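Long-range contact in trans-2-enoyl-CoA reductase [NADH] (PDB 4GGO), which catalyses the NADH-dependent reduction of the carbon-carbon double bond of trans-2-enoyl-CoA substrates such as crotonyl-CoA in fatty acid synthesis: residues Q241-K246 with V287-P292. Sequence-based numbering, arbitrary orientation.
Sequences QALYRK and VIPVIP
The carbonyl O of Q241 accepts two backbone hydrogen bonds, from N of R245 and N of K246, each 3.0 Å long, in the turn from which L243 and Y244 extend to I288 and I291. No hydrogen bond spans the two segments; packed side chains make the interface. I288 divides its branches between the two partners. Its CG2, set anti to the backbone N by a chi1 of -53°, lies 3.6 Å from CD1 of L243, the two side chains running antiparallel as they pass. At the far end of the extended CG1 arm, I288 CD1 stands 3.5 Å from Y244 OH. I291 meets the same phenol: its CG1 is 3.8 Å from Y244 OH, while its CD1 approaches the ring obliquely, 3.9 Å from CE2. The hydroxyl thus touches alkyl groups of both isoleucines. In this Rossmann-type fold, Y244 follows strand 227-233, and I291 follows strand 270-276, at the start of helix 291-305. Y244 is the probable proton donor; with K253, which binds NAD(+), it forms the Y-X8-K pattern of the family. Y234, a substrate-binding residue, meets the Y244 ring edge-to-face, and these contacts together probably limit rotation of the Y244 ring. V290, at the N-cap, with its positive phi of 76°, bends the chain in a gamma turn, with a weak hydrogen bond from I291 N to P289 O. L243 CD1 also makes a looser contact with CD of P289, at 4.4 Å, and both residues rest on F173 of strand 173-178.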
# COMPACT_ATOMS: atom_id res chain seq x y z
N GLN A 241 -6.49 18.25 -4.30
CA GLN A 241 -7.89 18.00 -3.94
C GLN A 241 -8.78 17.77 -5.16
O GLN A 241 -9.79 17.07 -5.08
CB GLN A 241 -8.45 19.14 -3.10
CG GLN A 241 -7.96 19.15 -1.67
CD GLN A 241 -8.61 20.24 -0.84
OE1 GLN A 241 -8.70 20.13 0.38
NE2 GLN A 241 -9.07 21.29 -1.50
N ALA A 242 -8.40 18.35 -6.30
CA ALA A 242 -9.16 18.20 -7.53
C ALA A 242 -9.29 16.74 -7.97
O ALA A 242 -10.16 16.40 -8.78
CB ALA A 242 -8.54 19.03 -8.65
N LEU A 243 -8.44 15.89 -7.42
CA LEU A 243 -8.46 14.47 -7.73
C LEU A 243 -8.89 13.62 -6.54
O LEU A 243 -9.84 12.84 -6.64
CB LEU A 243 -7.08 14.01 -8.20
CG LEU A 243 -6.50 14.80 -9.38
CD1 LEU A 243 -5.10 14.30 -9.72
CD2 LEU A 243 -7.41 14.70 -10.59
N TYR A 244 -8.20 13.79 -5.41
CA TYR A 244 -8.42 12.94 -4.25
C TYR A 244 -9.66 13.31 -3.44
O TYR A 244 -10.18 12.49 -2.68
CB TYR A 244 -7.18 12.95 -3.35
CG TYR A 244 -5.97 12.30 -3.97
CD1 TYR A 244 -5.79 10.93 -3.92
CD2 TYR A 244 -5.00 13.06 -4.60
CE1 TYR A 244 -4.68 10.33 -4.49
CE2 TYR A 244 -3.88 12.48 -5.17
CZ TYR A 244 -3.73 11.11 -5.11
OH TYR A 244 -2.63 10.52 -5.68
N ARG A 245 -10.13 14.54 -3.60
CA ARG A 245 -11.34 14.99 -2.90
C ARG A 245 -12.56 14.95 -3.81
O ARG A 245 -13.56 14.30 -3.50
CB ARG A 245 -11.16 16.42 -2.38
CG ARG A 245 -11.20 16.55 -0.87
CD ARG A 245 -9.84 16.24 -0.26
NE ARG A 245 -9.66 16.93 1.02
CZ ARG A 245 -8.47 17.28 1.51
NH1 ARG A 245 -7.37 17.01 0.83
NH2 ARG A 245 -8.39 17.90 2.68
N LYS A 246 -12.47 15.66 -4.93
CA LYS A 246 -13.63 15.87 -5.80
C LYS A 246 -13.51 15.16 -7.15
O LYS A 246 -14.39 15.29 -8.00
CB LYS A 246 -13.85 17.37 -6.02
CG LYS A 246 -13.91 18.20 -4.74
CD LYS A 246 -14.25 19.67 -5.00
CE LYS A 246 -15.62 19.82 -5.65
NZ LYS A 246 -16.00 21.25 -5.88
N VAL A 287 2.14 9.93 -13.55
CA VAL A 287 1.18 10.54 -14.47
C VAL A 287 0.23 11.52 -13.78
O VAL A 287 -0.55 12.21 -14.44
CB VAL A 287 0.35 9.47 -15.22
CG1 VAL A 287 1.26 8.61 -16.08
CG2 VAL A 287 -0.43 8.62 -14.24
N ILE A 288 0.28 11.58 -12.45
CA ILE A 288 -0.57 12.48 -11.70
C ILE A 288 0.08 13.85 -11.55
O ILE A 288 1.21 13.95 -11.08
CB ILE A 288 -0.87 11.93 -10.30
CG1 ILE A 288 -1.42 10.51 -10.38
CG2 ILE A 288 -1.86 12.84 -9.58
CD1 ILE A 288 -1.66 9.88 -9.02
N PRO A 289 -0.63 14.91 -11.96
CA PRO A 289 -0.11 16.28 -11.81
C PRO A 289 0.13 16.63 -10.34
O PRO A 289 -0.64 16.18 -9.49
CB PRO A 289 -1.23 17.15 -12.39
CG PRO A 289 -1.99 16.23 -13.30
CD PRO A 289 -1.93 14.89 -12.64
N VAL A 290 1.18 17.39 -10.08
CA VAL A 290 1.55 17.86 -8.73
C VAL A 290 2.20 16.79 -7.84
O VAL A 290 3.21 17.06 -7.19
CB VAL A 290 0.37 18.55 -7.99
CG1 VAL A 290 0.82 19.07 -6.63
CG2 VAL A 290 -0.19 19.69 -8.83
N ILE A 291 1.63 15.59 -7.83
CA ILE A 291 2.06 14.52 -6.91
C ILE A 291 3.57 14.26 -6.79
O ILE A 291 4.09 14.21 -5.67
CB ILE A 291 1.28 13.20 -7.16
CG1 ILE A 291 -0.12 13.29 -6.55
CG2 ILE A 291 2.02 12.01 -6.58
CD1 ILE A 291 -0.11 13.52 -5.05
N PRO A 292 4.29 14.09 -7.92
CA PRO A 292 5.72 13.82 -7.78
C PRO A 292 6.49 14.99 -7.16
O PRO A 292 7.43 14.77 -6.40
CB PRO A 292 6.18 13.61 -9.23
CG PRO A 292 4.95 13.20 -9.95
CD PRO A 292 3.86 14.01 -9.33